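Local coordinates for protein deoxyhypusine hydroxylase (Homo sapiens, PDB 4D50) that hydroxylates the deoxyhypusine side chain of translation initiation factor eIF-5A using a diiron centre and molecular oxygen, completing the formation of hypusine, at residues A[13-18]-A[34-39]; A[156-161]-A[184-189]. All blocks are in the same frame, centred on the assembly; numbering follows the deposited sequence.

Contact 1 (A[13-18]-A[34-39]); sequences DAIGQT and FTLRGL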
ATOM      1  N   ASP A  13      -6.762  18.488 -14.644  1.00 23.80           N
ATOM      2  CA  ASP A  13      -5.528  19.229 -14.893  1.00 22.56           C
ATOM      3  C   ASP A  13      -5.207  20.135 -13.739  1.00 19.93           C
ATOM      4  O   ASP A  13      -4.052  20.304 -13.342  1.00 22.00           O
ATOM      5  CB  ASP A  13      -5.678  20.038 -16.180  1.00 25.77           C
ATOM      6  CG  ASP A  13      -5.743  19.156 -17.386  1.00 28.93           C
ATOM      7  OD1 ASP A  13      -5.326  17.961 -17.290  1.00 29.96           O
ATOM      8  OD2 ASP A  13      -6.229  19.636 -18.451  1.00 31.28           O
ATOM      9  N   ALA A  14      -6.255  20.656 -13.139  1.00 19.28           N
ATOM     10  CA  ALA A  14      -6.164  21.507 -11.952  1.00 18.22           C
ATOM     11  C   ALA A  14      -5.632  20.754 -10.758  1.00 18.82           C
ATOM     12  O   ALA A  14      -4.714  21.239 -10.079  1.00 20.73           O
ATOM     13  CB  ALA A  14      -7.529  22.050 -11.615  1.00 19.42           C
ATOM     14  N   ILE A  15      -6.226  19.587 -10.502  1.00 17.48           N
ATOM     15  CA  ILE A  15      -5.783  18.714  -9.417  1.00 17.49           C
ATOM     16  C   ILE A  15      -4.349  18.230  -9.671  1.00 15.76           C
ATOM     17  O   ILE A  15      -3.501  18.182  -8.748  1.00 19.21           O
ATOM     18  CB  ILE A  15      -6.770  17.532  -9.237  1.00 18.40           C
ATOM     19  CG1 ILE A  15      -8.128  18.088  -8.791  1.00 17.61           C
ATOM     20  CG2 ILE A  15      -6.250  16.490  -8.221  1.00 18.57           C
ATOM     21  CD1 ILE A  15      -9.303  17.195  -9.135  1.00 20.12           C
ATOM     22  N   GLY A  16      -4.109  17.781 -10.872  1.00 17.61           N
ATOM     23  CA  GLY A  16      -2.784  17.443 -11.331  1.00 16.21           C
ATOM     24  C   GLY A  16      -1.720  18.493 -11.039  1.00 17.64           C
ATOM     25  O   GLY A  16      -0.600  18.154 -10.581  1.00 15.19           O
ATOM     26  N   GLN A  17      -2.020  19.753 -11.340  1.00 19.20           N
ATOM     27  CA  GLN A  17      -1.041  20.809 -11.022  1.00 21.65           C
ATOM     28  C   GLN A  17      -0.742  20.829  -9.545  1.00 19.90           C
ATOM     29  O   GLN A  17       0.394  21.109  -9.175  1.00 23.27           O
ATOM     30  CB  GLN A  17      -1.491  22.183 -11.559  1.00 24.81           C
ATOM     31  CG  GLN A  17      -1.048  22.345 -13.005  1.00 29.50           C
ATOM     32  CD  GLN A  17      -1.953  23.219 -13.861  1.00 34.86           C
ATOM     33  OE1 GLN A  17      -3.021  23.657 -13.446  1.00 34.37           O
ATOM     34  NE2 GLN A  17      -1.498  23.482 -15.082  1.00 38.58           N
ATOM     35  N   THR A  18      -1.738  20.560  -8.711  1.00 18.25           N
ATOM     36  CA  THR A  18      -1.570  20.579  -7.229  1.00 17.09           C
ATOM     37  C   THR A  18      -0.623  19.433  -6.813  1.00 17.28           C
ATOM     38  O   THR A  18       0.345  19.678  -6.191  1.00 15.29           O
ATOM     39  CB  THR A  18      -2.863  20.430  -6.527  1.00 17.88           C
ATOM     40  OG1 THR A  18      -3.703  21.541  -6.853  1.00 17.30           O
ATOM     41  CG2 THR A  18      -2.700  20.362  -5.044  1.00 15.87           C
ATOM     42  N   PHE A  34      -5.220  11.043  -4.454  1.00 13.21           N
ATOM     43  CA  PHE A  34      -6.319  10.157  -4.308  1.00 13.19           C
ATOM     44  C   PHE A  34      -7.557  10.594  -5.075  1.00 12.55           C
ATOM     45  O   PHE A  34      -8.314   9.759  -5.551  1.00 14.58           O
ATOM     46  CB  PHE A  34      -6.572   9.850  -2.829  1.00 13.87           C
ATOM     47  CG  PHE A  34      -5.540   8.907  -2.294  1.00 17.07           C
ATOM     48  CD1 PHE A  34      -5.534   7.536  -2.686  1.00 18.81           C
ATOM     49  CD2 PHE A  34      -4.556   9.358  -1.465  1.00 19.96           C
ATOM     50  CE1 PHE A  34      -4.548   6.662  -2.268  1.00 18.27           C
ATOM     51  CE2 PHE A  34      -3.556   8.472  -1.047  1.00 19.45           C
ATOM     52  CZ  PHE A  34      -3.568   7.151  -1.455  1.00 18.71           C
ATOM     53  N   THR A  35      -7.696  11.875  -5.321  1.00 13.29           N
ATOM     54  CA  THR A  35      -8.792  12.281  -6.186  1.00 14.12           C
ATOM     55  C   THR A  35      -8.500  11.783  -7.615  1.00 13.53           C
ATOM     56  O   THR A  35      -9.397  11.236  -8.252  1.00 15.71           O
ATOM     57  CB  THR A  35      -8.983  13.798  -6.121  1.00 15.18           C
ATOM     58  OG1 THR A  35      -9.230  14.138  -4.749  1.00 15.70           O
ATOM     59  CG2 THR A  35     -10.171  14.305  -7.011  1.00 15.51           C
ATOM     60  N   LEU A  36      -7.301  11.982  -8.116  1.00 11.46           N
ATOM     61  CA  LEU A  36      -6.958  11.497  -9.440  1.00 11.79           C
ATOM     62  C   LEU A  36      -7.114  10.022  -9.551  1.00 11.60           C
ATOM     63  O   LEU A  36      -7.468   9.540 -10.617  1.00 11.62           O
ATOM     64  CB  LEU A  36      -5.564  11.886  -9.850  1.00 12.89           C
ATOM     65  CG  LEU A  36      -5.304  13.377 -10.046  1.00 13.38           C
ATOM     66  CD1 LEU A  36      -3.807  13.613 -10.272  1.00 14.12           C
ATOM     67  CD2 LEU A  36      -6.081  13.903 -11.260  1.00 14.02           C
ATOM     68  N   ARG A  37      -6.718   9.297  -8.507  1.00 11.34           N
ATOM     69  CA  ARG A  37      -6.889   7.856  -8.513  1.00 11.04           C
ATOM     70  C   ARG A  37      -8.327   7.463  -8.763  1.00 11.25           C
ATOM     71  O   ARG A  37      -8.610   6.524  -9.521  1.00 11.22           O
ATOM     72  CB  ARG A  37      -6.374   7.299  -7.173  1.00 12.56           C
ATOM     73  CG  ARG A  37      -6.493   5.806  -7.043  1.00 13.50           C
ATOM     74  CD  ARG A  37      -7.739   5.449  -6.315  1.00 15.10           C
ATOM     75  NE  ARG A  37      -8.029   4.029  -6.136  1.00 15.71           N
ATOM     76  CZ  ARG A  37      -8.645   3.296  -7.049  1.00 17.60           C
ATOM     77  NH1 ARG A  37      -8.906   3.805  -8.242  1.00 17.14           N
ATOM     78  NH2 ARG A  37      -8.939   2.022  -6.811  1.00 18.19           N
ATOM     79  N   GLY A  38      -9.264   8.183  -8.124  1.00 10.16           N
ATOM     80  CA  GLY A  38     -10.701   7.963  -8.292  1.00 10.39           C
ATOM     81  C   GLY A  38     -11.236   8.328  -9.678  1.00 10.70           C
ATOM     82  O   GLY A  38     -12.039   7.607 -10.279  1.00 12.26           O
ATOM     83  N   LEU A  39     -10.761   9.431 -10.204  1.00 11.06           N
ATOM     84  CA  LEU A  39     -11.229   9.920 -11.506  1.00 10.88           C
ATOM     85  C   LEU A  39     -10.747   9.073 -12.621  1.00 11.85           C
ATOM     86  O   LEU A  39     -11.491   8.739 -13.542  1.00 12.27           O
ATOM     87  CB  LEU A  39     -10.821  11.368 -11.677  1.00 10.79           C
ATOM     88  CG  LEU A  39     -11.489  12.322 -10.726  1.00 12.39           C
ATOM     89  CD1 LEU A  39     -10.921  13.695 -10.858  1.00 12.50           C
ATOM     90  CD2 LEU A  39     -13.025  12.364 -10.929  1.00 11.28           C
TER

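Contact 2 (A[156-161]-A[184-189]); sequences PPAEER and MFALRN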
ATOM      1  N   PRO A 156      -5.150 -13.314  -3.000  1.00  9.38           N
ATOM      2  CA  PRO A 156      -6.556 -13.556  -2.716  1.00  9.21           C
ATOM      3  C   PRO A 156      -6.686 -14.229  -1.355  1.00  8.41           C
ATOM      4  O   PRO A 156      -5.771 -14.858  -0.922  1.00  7.53           O
ATOM      5  CB  PRO A 156      -6.969 -14.564  -3.796  1.00 10.18           C
ATOM      6  CG  PRO A 156      -5.690 -15.292  -4.103  1.00  9.82           C
ATOM      7  CD  PRO A 156      -4.640 -14.220  -4.036  1.00 10.50           C
ATOM      8  N   PRO A 157      -7.787 -14.019  -0.678  1.00  7.74           N
ATOM      9  CA  PRO A 157      -7.878 -14.559   0.690  1.00  8.49           C
ATOM     10  C   PRO A 157      -7.886 -16.069   0.677  1.00  8.76           C
ATOM     11  O   PRO A 157      -8.414 -16.663  -0.292  1.00  9.87           O
ATOM     12  CB  PRO A 157      -9.220 -14.022   1.189  1.00  9.25           C
ATOM     13  CG  PRO A 157     -10.039 -13.786  -0.010  1.00  9.20           C
ATOM     14  CD  PRO A 157      -9.049 -13.387  -1.099  1.00  8.61           C
ATOM     15  N   ALA A 158      -7.289 -16.654   1.696  1.00  9.09           N
ATOM     16  CA  ALA A 158      -7.320 -18.117   1.918  1.00  9.64           C
ATOM     17  C   ALA A 158      -8.760 -18.571   2.082  1.00  9.96           C
ATOM     18  O   ALA A 158      -9.609 -17.800   2.523  1.00  9.36           O
ATOM     19  CB  ALA A 158      -6.479 -18.521   3.114  1.00  9.41           C
ATOM     20  N   GLU A 159      -9.075 -19.797   1.618  1.00 11.90           N
ATOM     21  CA  GLU A 159     -10.394 -20.335   1.817  1.00 13.60           C
ATOM     22  C   GLU A 159     -10.732 -20.768   3.300  1.00 13.24           C
ATOM     23  O   GLU A 159     -11.885 -20.683   3.732  1.00 13.40           O
ATOM     24  CB  GLU A 159     -10.630 -21.531   0.862  1.00 13.23           C
ATOM     25  CG  GLU A 159     -10.826 -21.104  -0.599  1.00 15.20           C
ATOM     26  CD  GLU A 159     -12.096 -20.339  -0.862  1.00 18.22           C
ATOM     27  OE1 GLU A 159     -13.041 -20.429  -0.115  1.00 21.73           O
ATOM     28  OE2 GLU A 159     -12.166 -19.590  -1.858  1.00 24.88           O
ATOM     29  N   GLU A 160      -9.731 -21.082   4.057  1.00 15.12           N
ATOM     30  CA  GLU A 160      -9.896 -21.467   5.444  1.00 16.53           C
ATOM     31  C   GLU A 160     -10.591 -20.327   6.232  1.00 18.10           C
ATOM     32  O   GLU A 160     -10.187 -19.167   6.098  1.00 17.27           O
ATOM     33  CB  GLU A 160      -8.536 -21.835   6.039  1.00 15.61           C
ATOM     34  CG  GLU A 160      -8.489 -22.057   7.540  1.00 18.23           C
ATOM     35  CD  GLU A 160      -9.311 -23.261   7.985  1.00 18.84           C
ATOM     36  OE1 GLU A 160      -8.861 -24.365   7.729  1.00 20.78           O
ATOM     37  OE2 GLU A 160     -10.423 -23.075   8.531  1.00 19.82           O
ATOM     38  N   ARG A 161     -11.602 -20.667   7.038  1.00 17.15           N
ATOM     39  CA  ARG A 161     -12.354 -19.649   7.795  1.00 19.44           C
ATOM     40  C   ARG A 161     -12.077 -19.639   9.280  1.00 20.08           C
ATOM     41  O   ARG A 161     -12.313 -18.598   9.980  1.00 19.95           O
ATOM     42  CB  ARG A 161     -13.835 -19.799   7.557  1.00 20.98           C
ATOM     43  CG  ARG A 161     -14.210 -19.486   6.111  1.00 24.19           C
ATOM     44  CD  ARG A 161     -15.676 -19.788   5.914  1.00 27.88           C
ATOM     45  NE  ARG A 161     -16.044 -19.711   4.489  1.00 31.53           N
ATOM     46  CZ  ARG A 161     -17.156 -20.209   3.963  1.00 32.66           C
ATOM     47  NH1 ARG A 161     -18.044 -20.852   4.732  1.00 36.81           N
ATOM     48  NH2 ARG A 161     -17.392 -20.052   2.665  1.00 32.40           N
ATOM     49  N   MET A 184      -3.301 -13.967   5.667  1.00  7.65           N
ATOM     50  CA  MET A 184      -3.300 -12.582   6.192  1.00  6.68           C
ATOM     51  C   MET A 184      -4.596 -11.869   5.709  1.00  6.70           C
ATOM     52  O   MET A 184      -5.316 -11.260   6.505  1.00  5.98           O
ATOM     53  CB  MET A 184      -2.079 -11.771   5.724  1.00  8.12           C
ATOM     54  CG  MET A 184      -1.869 -10.481   6.497  1.00  8.16           C
ATOM     55  SD  MET A 184      -0.613  -9.476   5.610  1.00  9.06           S
ATOM     56  CE  MET A 184       0.845 -10.438   5.782  1.00  7.70           C
ATOM     57  N   PHE A 185      -4.919 -11.965   4.417  1.00  7.36           N
ATOM     58  CA  PHE A 185      -6.126 -11.348   3.909  1.00  7.60           C
ATOM     59  C   PHE A 185      -7.345 -12.038   4.391  1.00  6.69           C
ATOM     60  O   PHE A 185      -8.360 -11.358   4.662  1.00  5.82           O
ATOM     61  CB  PHE A 185      -6.092 -11.179   2.376  1.00  8.50           C
ATOM     62  CG  PHE A 185      -5.075 -10.198   1.973  1.00 10.17           C
ATOM     63  CD1 PHE A 185      -5.245  -8.852   2.282  1.00 11.22           C
ATOM     64  CD2 PHE A 185      -3.903 -10.614   1.365  1.00 12.14           C
ATOM     65  CE1 PHE A 185      -4.256  -7.929   2.004  1.00 12.73           C
ATOM     66  CE2 PHE A 185      -2.893  -9.676   1.166  1.00 13.96           C
ATOM     67  CZ  PHE A 185      -3.079  -8.376   1.542  1.00 12.39           C
ATOM     68  N   ALA A 186      -7.305 -13.376   4.571  1.00  7.93           N
ATOM     69  CA  ALA A 186      -8.455 -14.065   5.204  1.00  7.71           C
ATOM     70  C   ALA A 186      -8.705 -13.640   6.647  1.00  7.64           C
ATOM     71  O   ALA A 186      -9.845 -13.518   7.054  1.00  7.85           O
ATOM     72  CB  ALA A 186      -8.272 -15.572   5.162  1.00  7.53           C
ATOM     73  N   LEU A 187      -7.666 -13.301   7.341  1.00  9.08           N
ATOM     74  CA  LEU A 187      -7.751 -12.829   8.777  1.00  9.24           C
ATOM     75  C   LEU A 187      -8.424 -11.492   8.807  1.00  9.37           C
ATOM     76  O   LEU A 187      -9.298 -11.277   9.587  1.00  9.68           O
ATOM     77  CB  LEU A 187      -6.396 -12.827   9.423  1.00  9.70           C
ATOM     78  CG  LEU A 187      -5.932 -14.196   9.917  1.00  9.47           C
ATOM     79  CD1 LEU A 187      -4.432 -14.218  10.129  1.00  9.51           C
ATOM     80  CD2 LEU A 187      -6.680 -14.622  11.131  1.00 10.33           C
ATOM     81  N   ARG A 188      -7.970 -10.591   7.950  1.00  8.27           N
ATOM     82  CA  ARG A 188      -8.507  -9.263   7.820  1.00  8.25           C
ATOM     83  C   ARG A 188     -10.026  -9.362   7.536  1.00  7.93           C
ATOM     84  O   ARG A 188     -10.855  -8.738   8.205  1.00  7.23           O
ATOM     85  CB  ARG A 188      -7.763  -8.435   6.808  1.00  8.05           C
ATOM     86  CG  ARG A 188      -8.489  -7.119   6.553  1.00  8.44           C
ATOM     87  CD  ARG A 188      -8.209  -6.546   5.154  1.00  8.37           C
ATOM     88  NE  ARG A 188      -8.755  -7.401   4.112  1.00  8.89           N
ATOM     89  CZ  ARG A 188      -8.446  -7.318   2.819  1.00  8.33           C
ATOM     90  NH1 ARG A 188      -7.651  -6.334   2.331  1.00 10.07           N
ATOM     91  NH2 ARG A 188      -9.046  -8.159   2.003  1.00  9.26           N
ATOM     92  N   ASN A 189     -10.398 -10.229   6.577  1.00  7.74           N
ATOM     93  CA  ASN A 189     -11.801 -10.372   6.225  1.00  7.76           C
ATOM     94  C   ASN A 189     -12.649 -11.010   7.315  1.00  7.76           C
ATOM     95  O   ASN A 189     -13.847 -10.627   7.453  1.00  8.86           O
ATOM     96  CB  ASN A 189     -11.907 -11.260   4.979  1.00  7.16           C
ATOM     97  CG  ASN A 189     -11.358 -10.555   3.725  1.00  7.65           C
ATOM     98  OD1 ASN A 189     -10.948  -9.384   3.717  1.00  7.69           O
ATOM     99  ND2 ASN A 189     -11.374 -11.291   2.634  1.00  8.64           N
TER

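Contact 1 (A[13-18]-A[34-39])
Ile15 reaches Leu36 and Thr35 with two different branches, and its first torsion (chi1 -65°) decides which goes where. It sets CG1 beside the backbone N and CG2 anti to it; CD1, at the end of the longer branch, stretches out toward the neighbouring helix. Leu36 answers with its CG beside its own backbone N, and this first torsion (chi1 -66°) points the isobutyl fork at Ile15 CG2. The two side chains run past one another, pointing opposite ways, and Ile15 CG2 settles against the branch point, 3.7 Å from Leu36 CG, with Leu36 CD2 a little farther off. One prong of the fork, Leu36 CD1, lies 4.1 Å from Gly16 CA, where the methyl meets bare backbone.

The other end of Ile15 works near the surface. Ile15 CD1 touches Thr35 CG2 at 3.7 Å, the two side chains roughly perpendicular to each other, and comes to 4.2 Å from Leu39 CD1. Thr35 turns its methyl to this contact while its OG1 hydrogen-bonds to Arg31 O, one turn back in the same helix.

The segments belong to helices 3-20 and 26-39, a roughly antiparallel pair at the N-terminal end of this alpha-helical HEAT-like protein. The axes of 13-18 and 34-39 run 145° apart in direction and come within 10.0 Å. Leu36 also packs on Val12 and Leu19 and on Ala44, Trp47 and Ile48 of helix 42-50, which joins the pair to the next helix. With no hydrogen bond between the two segments, their direct contact rests on van der Waals packing of aliphatic groups.

Contact 2 (A[156-161]-A[184-189])
Pro157 lies against the turn of helix 177-190 formed by Phe185, Ala186 and Asn189. Its ring, puckered C-gamma endo, presents CB and CG to the amide nitrogen of Asn189, with Pro157 CB 3.8 Å from Asn189 ND2; the two side chains meet at a slant. Asn189 holds its CG beside the backbone N (chi1 -69°), and a nearly eclipsed chi2 of -4° goes with ND2 facing the proline and OD1 facing Arg188. Arg188 grips that oxygen side-on, with NE at 3.0 Å and NH2 at 2.8 Å from Asn189 OD1, both bonds close to the guanidinium plane. This double grip helps fix the rotation of the amide. Phe185 CD1 sits 3.4 Å above the guanidinium plane, displaced toward the rim of the group.

Here part of the linker between helices 121-140 and 163-171, extended through Pro156-Ala158, passes over a helix of the third HEAT-like repeat. Arg188 is tied further into the fold by a salt bridge to Asp153 and a hydrogen bond to Gln220, while Arg182 holds the carbonyls of Pro156 and Pro157.

Ala186 supplies a small apolar spot: its CB is 3.7 Å from Ala158 O and 4.0 Å from Ala158 CB. Phe185 touches Pro157 with its CB, then turns its ring away from 156-161, toward Glu213 and Val217 of helix 208-221, with Asp153 also against it; the side chain of Phe185 is about 10 Å from an iron ion.

Overall arrangement
Contact 1 comes wholly before contact 2 along the chain, and the two lie on opposite sides of the chain's centre, their own centres 33 Å apart. They share no helix, and their nearest atoms remain about 12 Å from one another. Contact 1 pairs helices 3-20 and 26-39 at the N-terminal end, away from the iron site; contact 2 lays the linker that follows helix 121-140 on helix 177-190, in the third HEAT-like repeat. That linker joins the two halves whose residues together bind the diiron centre: His61, His94 and Glu95 from the first, His212, His245 and Glu246 from the second.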